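Local coordinates for protein serine racemase (Enterococcus faecalis, PDB 4ECL) that is the cytoplasmic part of VanTG, a member of the alanine racemase family that joins a TIM-barrel domain to a beta-rich C-terminal domain, at residues 226-230 and 356-361; 247-253 and 278-282; 263-269 and 308-312; 288-292 and 349-353. All coordinates share one frame; numbering follows the deposited sequence.

Contact 1 of 4, residues 226-230 and 356-361; sequences GVLSS and ITNELL
Ser229 is the polar anchor of this contact, meeting Asn358 through its side chain and Thr357 through its carbonyl. Asn358 ND2 gives a hydrogen bond of 2.7 Å to Ser229 OG, fairly straight at 162° and with the oxygen only 9° out of the amide plane. A water closes the ring: Ser229 OG donates to it, and it donates to Asn358 OD1, 3.1 Å away, so both ends of the amide are engaged, which would favour this rotation of the group. Behind this, Thr357 N points at Ser229 O in a weak bond of 3.3 Å. Because Ile356 is the N-cap, the loop carbonyl thereby serves an amide of the first helical turn. High B-factors at Ser229 and Ser230 temper the precision of these lengths.

The apolar side lies deeper. Val227 CG2 presses on Thr357 CG2 at 3.5 Å, tighter than usual for two carbons, and meets Leu361 CD1 tip to tip. Thr357 turns its methyl to Val227 by setting CG2 anti to the backbone N; its buried OG1 has no partner in the model. Ala346 of the preceding helix backs Val227 and Leu361, while Tyr284 of the second subunit packs on Asn358. Loop 226-230 follows strand 217-220 of the parallel barrel sheet, consistent with a junction between the barrel and the C-terminal domain of the alanine racemase fold, made at the N-terminus of helix 357-362.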
loop_
_atom_site.group_PDB
_atom_site.type_symbol
_atom_site.label_atom_id
_atom_site.label_comp_id
_atom_site.label_asym_id
_atom_site.label_seq_id
_atom_site.Cartn_x
_atom_site.Cartn_y
_atom_site.Cartn_z
ATOM N N GLY A 226 1.306 -19.937 -3.056
ATOM C CA GLY A 226 1.638 -20.893 -2.012
ATOM C C GLY A 226 1.143 -20.468 -0.650
ATOM O O GLY A 226 1.655 -20.898 0.386
ATOM N N VAL A 227 0.141 -19.605 -0.653
ATOM C CA VAL A 227 -0.464 -19.149 0.580
ATOM C C VAL A 227 -1.962 -19.393 0.477
ATOM O O VAL A 227 -2.541 -19.263 -0.606
ATOM C CB VAL A 227 -0.184 -17.661 0.776
ATOM C CG1 VAL A 227 1.278 -17.452 1.101
ATOM C CG2 VAL A 227 -0.527 -16.897 -0.492
ATOM N N LEU A 228 -2.598 -19.771 1.577
ATOM C CA LEU A 228 -4.052 -19.828 1.564
ATOM C C LEU A 228 -4.655 -18.689 2.388
ATOM O O LEU A 228 -4.248 -18.458 3.525
ATOM C CB LEU A 228 -4.569 -21.202 1.999
ATOM C CG LEU A 228 -4.276 -22.320 0.992
ATOM C CD1 LEU A 228 -5.156 -23.529 1.279
ATOM C CD2 LEU A 228 -4.455 -21.849 -0.456
ATOM N N SER A 229 -5.622 -17.993 1.787
ATOM C CA SER A 229 -6.224 -16.754 2.315
ATOM C C SER A 229 -6.375 -16.673 3.841
ATOM O O SER A 229 -6.337 -15.578 4.423
ATOM C CB SER A 229 -7.580 -16.486 1.636
ATOM O OG SER A 229 -7.431 -16.247 0.244
ATOM N N SER A 230 -6.552 -17.835 4.468
ATOM C CA SER A 230 -6.582 -17.951 5.919
ATOM C C SER A 230 -5.948 -19.264 6.364
ATOM O O SER A 230 -5.369 -19.996 5.554
ATOM C CB SER A 230 -8.018 -17.864 6.444
ATOM O OG SER A 230 -8.570 -16.579 6.210
ATOM N N ILE A 356 -6.471 -10.506 5.672
ATOM C CA ILE A 356 -6.383 -11.750 4.942
ATOM C C ILE A 356 -5.182 -11.660 4.042
ATOM O O ILE A 356 -4.746 -10.571 3.684
ATOM C CB ILE A 356 -7.621 -12.009 4.050
ATOM C CG1 ILE A 356 -7.893 -10.803 3.154
ATOM C CG2 ILE A 356 -8.839 -12.367 4.886
ATOM C CD1 ILE A 356 -8.750 -11.144 1.957
ATOM N N THR A 357 -4.674 -12.820 3.657
ATOM C CA THR A 357 -3.456 -12.912 2.875
ATOM C C THR A 357 -3.490 -12.037 1.639
ATOM O O THR A 357 -2.512 -11.369 1.322
ATOM C CB THR A 357 -3.224 -14.368 2.446
ATOM O OG1 THR A 357 -2.775 -15.121 3.580
ATOM C CG2 THR A 357 -2.176 -14.437 1.357
ATOM N N ASN A 358 -4.637 -12.036 0.956
ATOM C CA ASN A 358 -4.794 -11.327 -0.307
ATOM C C ASN A 358 -4.468 -9.852 -0.104
ATOM O O ASN A 358 -3.797 -9.229 -0.923
ATOM C CB ASN A 358 -6.235 -11.475 -0.859
ATOM C CG ASN A 358 -6.658 -12.933 -1.062
ATOM O OD1 ASN A 358 -7.153 -13.305 -2.137
ATOM N ND2 ASN A 358 -6.480 -13.762 -0.030
ATOM N N GLU A 359 -4.949 -9.302 1.001
ATOM C CA GLU A 359 -4.764 -7.875 1.268
ATOM C C GLU A 359 -3.343 -7.567 1.752
ATOM O O GLU A 359 -2.729 -6.587 1.320
ATOM C CB GLU A 359 -5.796 -7.362 2.282
ATOM C CG GLU A 359 -5.576 -5.895 2.661
ATOM C CD GLU A 359 -6.436 -5.420 3.820
ATOM O OE1 GLU A 359 -6.988 -6.258 4.568
ATOM O OE2 GLU A 359 -6.547 -4.188 3.988
ATOM N N LEU A 360 -2.823 -8.403 2.648
ATOM C CA LEU A 360 -1.466 -8.210 3.165
ATOM C C LEU A 360 -0.464 -8.187 2.020
ATOM O O LEU A 360 0.370 -7.291 1.928
ATOM C CB LEU A 360 -1.098 -9.328 4.140
ATOM C CG LEU A 360 0.314 -9.250 4.739
ATOM C CD1 LEU A 360 0.439 -8.047 5.679
ATOM C CD2 LEU A 360 0.690 -10.555 5.453
ATOM N N LEU A 361 -0.596 -9.150 1.120
ATOM C CA LEU A 361 0.367 -9.339 0.045
ATOM C C LEU A 361 0.214 -8.348 -1.085
ATOM O O LEU A 361 1.203 -7.777 -1.547
ATOM C CB LEU A 361 0.290 -10.766 -0.506
ATOM C CG LEU A 361 0.740 -11.887 0.434
ATOM C CD1 LEU A 361 1.039 -13.144 -0.364
ATOM C CD2 LEU A 361 1.948 -11.486 1.274
HETATM O O HOH W 1 -8.876 -15.856 -2.436
#

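Contact 2 of 4, residues 247-253 and 278-282; sequences LKAKVVL and AILPI
Ile279, Ala249 and Val252 carry much of the buried surface here. Ile279 grips the partner chain with both backbone polar atoms: its O accepts from Val252 N at 2.9 Å, nearly along the C=O axis, and its N donates to Leu253 O at 2.8 Å with an N-H...O angle of 165°. Two CA-H...O contacts, Val251 CA to Ile279 O and Ala278 CA to Leu253 O, accompany these bonds.

The Val252 and Ile279 side chains cross at about a right angle, CG2 to CG2 3.9 Å, and the other methyl of Val252, CG1, lies anti to the carbonyl carbon, where it reaches Pro281 CG at 3.8 Å. Ala249 belongs to the divergent half. The axes of 247-250 and 278-280 make 122°, well short of antiparallel, so Ala249 is met through side chains: its CB lies 4.1 Å from Ile282 CG2. Pro281, centre of an inverse gamma turn, brings CD close to Lys250 O, at 3.0 Å. Leu247 and Ile282 then meet methyl to methyl at the far end.

Strand 247-250 meanwhile pairs with Tyr8 and Ala333 of neighbouring strands. The chemistry is thus uneven: directional backbone bonds are confined to one end, while aliphatic packing runs the whole length and acts alone where the chains splay.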
loop_
_atom_site.group_PDB
_atom_site.type_symbol
_atom_site.label_atom_id
_atom_site.label_comp_id
_atom_site.label_asym_id
_atom_site.label_seq_id
_atom_site.Cartn_x
_atom_site.Cartn_y
_atom_site.Cartn_z
ATOM N N LEU A 247 9.578 -11.567 3.198
ATOM C CA LEU A 247 9.804 -10.143 3.483
ATOM C C LEU A 247 10.945 -9.955 4.488
ATOM O O LEU A 247 10.902 -10.495 5.603
ATOM C CB LEU A 247 8.534 -9.495 4.020
ATOM C CG LEU A 247 8.619 -8.023 4.462
ATOM C CD1 LEU A 247 8.947 -7.104 3.297
ATOM C CD2 LEU A 247 7.331 -7.600 5.150
ATOM N N LYS A 248 11.952 -9.173 4.100
ATOM C CA LYS A 248 13.204 -9.092 4.860
ATOM C C LYS A 248 13.608 -7.647 5.121
ATOM O O LYS A 248 13.239 -6.747 4.367
ATOM C CB LYS A 248 14.340 -9.755 4.087
ATOM C CG LYS A 248 14.056 -11.145 3.575
ATOM C CD LYS A 248 14.363 -12.199 4.605
ATOM C CE LYS A 248 14.335 -13.572 3.958
ATOM N NZ LYS A 248 14.744 -14.656 4.881
ATOM N N ALA A 249 14.388 -7.434 6.177
ATOM C CA ALA A 249 14.927 -6.103 6.470
ATOM C C ALA A 249 16.187 -6.211 7.325
ATOM O O ALA A 249 16.270 -7.074 8.202
ATOM C CB ALA A 249 13.874 -5.225 7.156
ATOM N N LYS A 250 17.166 -5.346 7.059
ATOM C CA LYS A 250 18.440 -5.369 7.784
ATOM C C LYS A 250 18.520 -4.369 8.931
ATOM O O LYS A 250 18.223 -3.188 8.747
ATOM C CB LYS A 250 19.612 -5.170 6.815
ATOM C CG LYS A 250 19.914 -6.449 6.022
ATOM C CD LYS A 250 20.874 -6.200 4.879
ATOM C CE LYS A 250 21.068 -7.461 4.049
ATOM N NZ LYS A 250 22.040 -7.234 2.945
ATOM N N VAL A 251 18.922 -4.855 10.109
ATOM C CA VAL A 251 19.104 -4.017 11.297
ATOM C C VAL A 251 20.046 -2.843 11.027
ATOM O O VAL A 251 21.129 -3.011 10.469
ATOM C CB VAL A 251 19.698 -4.822 12.483
ATOM C CG1 VAL A 251 19.877 -3.925 13.683
ATOM C CG2 VAL A 251 18.819 -6.029 12.829
ATOM N N VAL A 252 19.622 -1.646 11.420
ATOM C CA VAL A 252 20.424 -0.454 11.176
ATOM C C VAL A 252 21.004 0.108 12.461
ATOM O O VAL A 252 21.880 0.970 12.424
ATOM C CB VAL A 252 19.589 0.647 10.499
ATOM C CG1 VAL A 252 19.179 0.198 9.113
ATOM C CG2 VAL A 252 18.374 0.970 11.352
ATOM N N LEU A 253 20.508 -0.380 13.595
ATOM C CA LEU A 253 20.994 0.069 14.891
ATOM C C LEU A 253 20.570 -0.866 16.015
ATOM O O LEU A 253 19.487 -1.444 15.975
ATOM C CB LEU A 253 20.488 1.478 15.215
ATOM C CG LEU A 253 21.134 1.985 16.508
ATOM C CD1 LEU A 253 22.603 2.276 16.231
ATOM C CD2 LEU A 253 20.425 3.173 17.121
ATOM N N ALA A 278 16.641 -3.711 18.413
ATOM C CA ALA A 278 17.133 -3.561 17.055
ATOM C C ALA A 278 16.177 -2.696 16.262
ATOM O O ALA A 278 14.957 -2.869 16.323
ATOM C CB ALA A 278 17.311 -4.906 16.386
ATOM N N ILE A 279 16.731 -1.764 15.504
ATOM C CA ILE A 279 15.902 -0.911 14.670
ATOM C C ILE A 279 15.930 -1.424 13.240
ATOM O O ILE A 279 17.006 -1.605 12.664
ATOM C CB ILE A 279 16.387 0.548 14.716
ATOM C CG1 ILE A 279 16.429 1.040 16.166
ATOM C CG2 ILE A 279 15.491 1.430 13.877
ATOM C CD1 ILE A 279 15.068 1.030 16.842
ATOM N N LEU A 280 14.744 -1.666 12.687
ATOM C CA LEU A 280 14.578 -2.108 11.304
ATOM C C LEU A 280 14.027 -0.971 10.447
ATOM O O LEU A 280 13.084 -0.287 10.840
ATOM C CB LEU A 280 13.619 -3.293 11.240
ATOM C CG LEU A 280 14.041 -4.575 11.964
ATOM C CD1 LEU A 280 12.964 -5.635 11.840
ATOM C CD2 LEU A 280 15.365 -5.097 11.420
ATOM N N PRO A 281 14.605 -0.775 9.262
ATOM C CA PRO A 281 14.240 0.318 8.362
ATOM C C PRO A 281 13.078 -0.100 7.484
ATOM O O PRO A 281 13.154 -0.022 6.259
ATOM C CB PRO A 281 15.501 0.485 7.525
ATOM C CG PRO A 281 16.019 -0.930 7.405
ATOM C CD PRO A 281 15.672 -1.617 8.699
ATOM N N ILE A 282 12.017 -0.587 8.115
ATOM C CA ILE A 282 10.783 -0.889 7.413
ATOM C C ILE A 282 9.604 -0.425 8.252
ATOM O O ILE A 282 9.584 -0.609 9.474
ATOM C CB ILE A 282 10.641 -2.384 7.089
ATOM C CG1 ILE A 282 9.401 -2.628 6.226
ATOM C CG2 ILE A 282 10.552 -3.221 8.361
ATOM C CD1 ILE A 282 9.227 -4.127 5.869
#

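Contact 3 of 4, residues 263-269 and 308-312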
loop_
_atom_site.group_PDB
_atom_site.type_symbol
_atom_site.label_atom_id
_atom_site.label_comp_id
_atom_site.label_asym_id
_atom_site.label_seq_id
_atom_site.Cartn_x
_atom_site.Cartn_y
_atom_site.Cartn_z
ATOM N N VAL A 263 10.104 2.928 24.106
ATOM C CA VAL A 263 10.545 3.208 22.748
ATOM C C VAL A 263 9.457 4.025 22.059
ATOM O O VAL A 263 8.294 3.607 22.001
ATOM C CB VAL A 263 10.815 1.924 21.941
ATOM C CG1 VAL A 263 11.170 2.265 20.492
ATOM C CG2 VAL A 263 11.926 1.102 22.594
ATOM N N GLY A 264 9.837 5.195 21.552
ATOM C CA GLY A 264 8.885 6.110 20.940
ATOM C C GLY A 264 7.889 6.645 21.950
ATOM O O GLY A 264 6.788 7.054 21.585
ATOM N N TYR A 265 8.291 6.628 23.222
ATOM C CA TYR A 265 7.457 7.000 24.384
ATOM C C TYR A 265 6.018 6.460 24.446
ATOM O O TYR A 265 5.321 6.665 25.442
ATOM C CB TYR A 265 7.468 8.515 24.660
ATOM C CG TYR A 265 6.862 8.858 26.013
ATOM C CD1 TYR A 265 7.399 8.327 27.185
ATOM C CD2 TYR A 265 5.732 9.664 26.117
ATOM C CE1 TYR A 265 6.849 8.613 28.421
ATOM C CE2 TYR A 265 5.171 9.956 27.357
ATOM C CZ TYR A 265 5.738 9.427 28.503
ATOM O OH TYR A 265 5.195 9.705 29.738
ATOM N N SER A 266 5.569 5.773 23.405
ATOM C CA SER A 266 4.257 5.154 23.455
ATOM C C SER A 266 4.190 4.280 24.695
ATOM O O SER A 266 5.001 3.370 24.877
ATOM C CB SER A 266 3.982 4.308 22.211
ATOM O OG SER A 266 4.809 3.153 22.181
ATOM N N ARG A 267 3.216 4.569 25.550
ATOM C CA ARG A 267 2.923 3.752 26.726
ATOM C C ARG A 267 2.667 2.287 26.332
ATOM O O ARG A 267 2.441 1.421 27.178
ATOM C CB ARG A 267 1.743 4.345 27.513
ATOM C CG ARG A 267 0.354 4.164 26.886
ATOM C CD ARG A 267 0.188 4.880 25.545
ATOM N NE ARG A 267 0.742 6.230 25.556
ATOM C CZ ARG A 267 0.059 7.317 25.902
ATOM N NH1 ARG A 267 -1.211 7.216 26.273
ATOM N NH2 ARG A 267 0.649 8.506 25.881
ATOM N N ALA A 268 2.728 2.036 25.030
ATOM C CA ALA A 268 2.642 0.719 24.435
ATOM C C ALA A 268 3.775 -0.209 24.851
ATOM O O ALA A 268 3.661 -1.442 24.730
ATOM C CB ALA A 268 2.654 0.876 22.945
ATOM N N PHE A 269 4.879 0.383 25.298
ATOM C CA PHE A 269 6.041 -0.401 25.692
ATOM C C PHE A 269 6.860 0.245 26.791
ATOM O O PHE A 269 7.354 1.356 26.641
ATOM C CB PHE A 269 6.956 -0.661 24.503
ATOM C CG PHE A 269 8.193 -1.440 24.863
ATOM C CD1 PHE A 269 8.094 -2.746 25.306
ATOM C CD2 PHE A 269 9.449 -0.865 24.763
ATOM C CE1 PHE A 269 9.220 -3.467 25.641
ATOM C CE2 PHE A 269 10.582 -1.586 25.088
ATOM C CZ PHE A 269 10.467 -2.884 25.533
ATOM N N ILE A 308 7.965 -7.244 18.150
ATOM C CA ILE A 308 7.953 -5.840 17.799
ATOM C C ILE A 308 7.635 -5.019 19.046
ATOM O O ILE A 308 6.704 -5.337 19.788
ATOM C CB ILE A 308 6.927 -5.562 16.705
ATOM C CG1 ILE A 308 7.248 -6.413 15.471
ATOM C CG2 ILE A 308 6.910 -4.078 16.374
ATOM C CD1 ILE A 308 6.159 -6.406 14.422
ATOM N N VAL A 309 8.424 -3.978 19.289
ATOM C CA VAL A 309 8.227 -3.142 20.467
ATOM C C VAL A 309 7.798 -1.728 20.067
ATOM O O VAL A 309 8.354 -1.134 19.136
ATOM C CB VAL A 309 9.483 -3.119 21.366
ATOM C CG1 VAL A 309 9.821 -4.528 21.821
ATOM C CG2 VAL A 309 10.660 -2.531 20.625
ATOM N N GLY A 310 6.778 -1.214 20.749
ATOM C CA GLY A 310 6.254 0.111 20.472
ATOM C C GLY A 310 5.439 0.146 19.192
ATOM O O GLY A 310 5.170 -0.895 18.584
ATOM N N LYS A 311 5.055 1.346 18.774
ATOM C CA LYS A 311 4.264 1.512 17.559
ATOM C C LYS A 311 5.146 1.369 16.325
ATOM O O LYS A 311 6.350 1.671 16.365
ATOM C CB LYS A 311 3.580 2.877 17.548
ATOM C CG LYS A 311 2.898 3.238 18.857
ATOM C CD LYS A 311 1.776 2.256 19.183
ATOM C CE LYS A 311 0.584 2.413 18.235
ATOM N NZ LYS A 311 -0.574 1.536 18.603
ATOM N N ILE A 312 4.548 0.892 15.238
ATOM C CA ILE A 312 5.226 0.816 13.954
ATOM C C ILE A 312 5.159 2.175 13.278
ATOM O O ILE A 312 4.101 2.779 13.204
ATOM C CB ILE A 312 4.589 -0.248 13.049
ATOM C CG1 ILE A 312 4.723 -1.630 13.698
ATOM C CG2 ILE A 312 5.238 -0.227 11.671
ATOM C CD1 ILE A 312 4.138 -2.768 12.880
HETATM O O HOH W 2 5.344 -2.956 22.425
#
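The loop carrying a type I beta turn, Ser266 to Phe269, packs on the end of strand 304-309, where Phe269 meets Val309 in a CH-pi contact. This is the tight side, a ring face covered by a buried valine. Val309 CB stands 4.0 Å from the centroid of the Phe269 ring and only 5° off its normal, so it sits squarely over one face, while CG1 leans toward the rim at CE1, also 4.0 Å away. With CG anti to the backbone N (chi1 179°), Phe269 extends its ring over the valine. Val263 adds a looser methyl contact, CG2 to Val309 CG2, and its backbone N lies in plane at the ring edge.

The more exposed side is held by a few aliphatic touches and a water. Lys311, its chain bent at chi2 and chi3, lays CG 3.7 Å from Ser266 CB and CD 4.1 Å from Ala268 CB, using only the aliphatic part of its side chain. Its carbonyl is bonded by Arg132 of the second subunit, and Tyr265 stacks on Phe174 of that subunit, which places the loop at the dimer interface. The two segments share no direct hydrogen bond; a single water links them, accepting from Gly310 N at 2.8 Å and donating to Ala268 O at 3.2 Å.

Contact 4 of 4, residues 288-292 and 349-353; sequences FPRNL and VAESA
Leu292, in the 3-10 segment 290-292, brings its CA to within 5.6 Å of the CA of Ala353, the residue at which the chain leaves the helical conformation after helix 346-352. Ala353 is touched from several directions. Its CB faces Pro289 CG at 4.2 Å and Leu292 CD2 at 3.7 Å, and its carbonyl is taken by Asn291.

Leu292 works with both branches. CG lies anti to the carbonyl carbon and the chain then runs extended (chi2 177°), which carries the fork to the helix. CD1 meets Val349 CG1 at 3.8 Å, the two side chains crossing at about a right angle, and also covers part of one face of the Phe288 ring, offset toward the rim. CD2 lies against the backbone of the last turn, 3.6 Å from Ala353 N, and touches Ser352 CB. Ser352 OG is itself bonded to Met348 O within the helix.

The polar element is a hydrogen bond from Asn291 ND2 to Ala353 O. It is short, 2.7 Å, but bent, with an N-H...O angle of 133°, and the donor stands 39° out of the carbonyl plane rather than on a lone pair. Asn291 OD1 rests 3.4 Å from Ala353 CB and has no partner in the model. Beside it, Arg290 N is bonded to Glu359 of the second subunit, and Leu360 covers Pro289 and Val349.

Ala353, Leu292 and Val349 supply the main apolar surface, with Pro289 a minor part, so the join is largely aliphatic; a single bent hydrogen bond from the Asn291 amide ties down the carbonyl just past the helix end.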
loop_
_atom_site.group_PDB
_atom_site.type_symbol
_atom_site.label_atom_id
_atom_site.label_comp_id
_atom_site.label_asym_id
_atom_site.label_seq_id
_atom_site.Cartn_x
_atom_site.Cartn_y
_atom_site.Cartn_z
ATOM N N PHE A 288 3.946 -2.885 5.683
ATOM C CA PHE A 288 3.902 -3.710 6.879
ATOM C C PHE A 288 2.919 -3.037 7.839
ATOM O O PHE A 288 3.223 -2.001 8.420
ATOM C CB PHE A 288 5.306 -3.861 7.475
ATOM C CG PHE A 288 5.429 -4.973 8.482
ATOM C CD1 PHE A 288 5.336 -6.299 8.087
ATOM C CD2 PHE A 288 5.650 -4.689 9.826
ATOM C CE1 PHE A 288 5.448 -7.321 9.010
ATOM C CE2 PHE A 288 5.767 -5.699 10.757
ATOM C CZ PHE A 288 5.663 -7.024 10.349
ATOM N N PRO A 289 1.719 -3.614 7.983
ATOM C CA PRO A 289 0.566 -2.970 8.635
ATOM C C PRO A 289 0.839 -2.425 10.040
ATOM O O PRO A 289 1.348 -3.134 10.898
ATOM C CB PRO A 289 -0.459 -4.102 8.726
ATOM C CG PRO A 289 -0.059 -5.073 7.663
ATOM C CD PRO A 289 1.426 -5.000 7.574
ATOM N N ARG A 290 0.473 -1.169 10.267
ATOM C CA ARG A 290 0.674 -0.536 11.562
ATOM C C ARG A 290 -0.029 -1.265 12.716
ATOM O O ARG A 290 0.423 -1.201 13.852
ATOM C CB ARG A 290 0.225 0.919 11.504
ATOM C CG ARG A 290 0.605 1.726 12.719
ATOM C CD ARG A 290 0.227 3.192 12.569
ATOM N NE ARG A 290 0.599 3.938 13.764
ATOM C CZ ARG A 290 -0.199 4.117 14.814
ATOM N NH1 ARG A 290 -1.432 3.617 14.809
ATOM N NH2 ARG A 290 0.234 4.806 15.865
ATOM N N ASN A 291 -1.116 -1.979 12.435
ATOM C CA ASN A 291 -1.824 -2.685 13.506
ATOM C C ASN A 291 -1.073 -3.923 14.021
ATOM O O ASN A 291 -1.505 -4.587 14.963
ATOM C CB ASN A 291 -3.269 -3.019 13.109
ATOM C CG ASN A 291 -3.351 -4.036 11.984
ATOM O OD1 ASN A 291 -2.352 -4.647 11.608
ATOM N ND2 ASN A 291 -4.554 -4.230 11.445
ATOM N N LEU A 292 0.065 -4.224 13.411
ATOM C CA LEU A 292 0.978 -5.222 13.975
ATOM C C LEU A 292 1.805 -4.664 15.157
ATOM O O LEU A 292 2.615 -5.384 15.753
ATOM C CB LEU A 292 1.905 -5.763 12.885
ATOM C CG LEU A 292 1.182 -6.517 11.772
ATOM C CD1 LEU A 292 2.138 -6.967 10.669
ATOM C CD2 LEU A 292 0.435 -7.705 12.374
ATOM N N VAL A 349 0.749 -13.774 9.626
ATOM C CA VAL A 349 0.915 -12.341 9.758
ATOM C C VAL A 349 -0.413 -11.662 9.446
ATOM O O VAL A 349 -0.788 -10.704 10.111
ATOM C CB VAL A 349 2.062 -11.805 8.857
ATOM C CG1 VAL A 349 2.098 -10.280 8.844
ATOM C CG2 VAL A 349 3.407 -12.347 9.337
ATOM N N ALA A 350 -1.133 -12.192 8.454
ATOM C CA ALA A 350 -2.395 -11.614 8.048
ATOM C C ALA A 350 -3.416 -11.807 9.165
ATOM O O ALA A 350 -4.206 -10.915 9.453
ATOM C CB ALA A 350 -2.871 -12.233 6.750
ATOM N N GLU A 351 -3.388 -12.964 9.818
ATOM C CA GLU A 351 -4.281 -13.175 10.948
ATOM C C GLU A 351 -3.972 -12.177 12.074
ATOM O O GLU A 351 -4.882 -11.612 12.674
ATOM C CB GLU A 351 -4.201 -14.616 11.442
ATOM C CG GLU A 351 -5.148 -14.942 12.582
ATOM C CD GLU A 351 -5.173 -16.431 12.917
ATOM O OE1 GLU A 351 -5.414 -17.248 11.996
ATOM O OE2 GLU A 351 -4.950 -16.785 14.100
ATOM N N SER A 352 -2.684 -11.945 12.334
ATOM C CA SER A 352 -2.259 -11.014 13.376
ATOM C C SER A 352 -2.681 -9.600 13.050
ATOM O O SER A 352 -2.923 -8.802 13.952
ATOM C CB SER A 352 -0.733 -11.033 13.545
ATOM O OG SER A 352 -0.269 -12.265 14.056
ATOM N N ALA A 353 -2.744 -9.288 11.756
ATOM C CA ALA A 353 -3.106 -7.951 11.300
ATOM C C ALA A 353 -4.615 -7.814 11.149
ATOM O O ALA A 353 -5.102 -6.789 10.659
ATOM C CB ALA A 353 -2.416 -7.632 9.983
#

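In the fold
Contact 1 spans the longest interval of the chain, from 226-230 to 356-361, and the other three fall within it. Contacts 2 and 3 interleave in sequence, as do 3 and 4, whereas contact 2 closes before contact 4 opens. Contacts 2 and 3, with centres about 16 Å apart, reach the same mixed sheet. Contact 4 lies about 15 Å from contact 3 and 12 Å from contact 1, centre to centre, and touches both, through Ile312 on Leu292 and Thr357 on Ala350; Leu247 on Phe288 connects it to contact 2. The consecutive helices 346-352 and 357-362 lie between contact 4 and the loop after barrel strand 217-220, consistent with a link between the domains. All four contacts touch the second subunit.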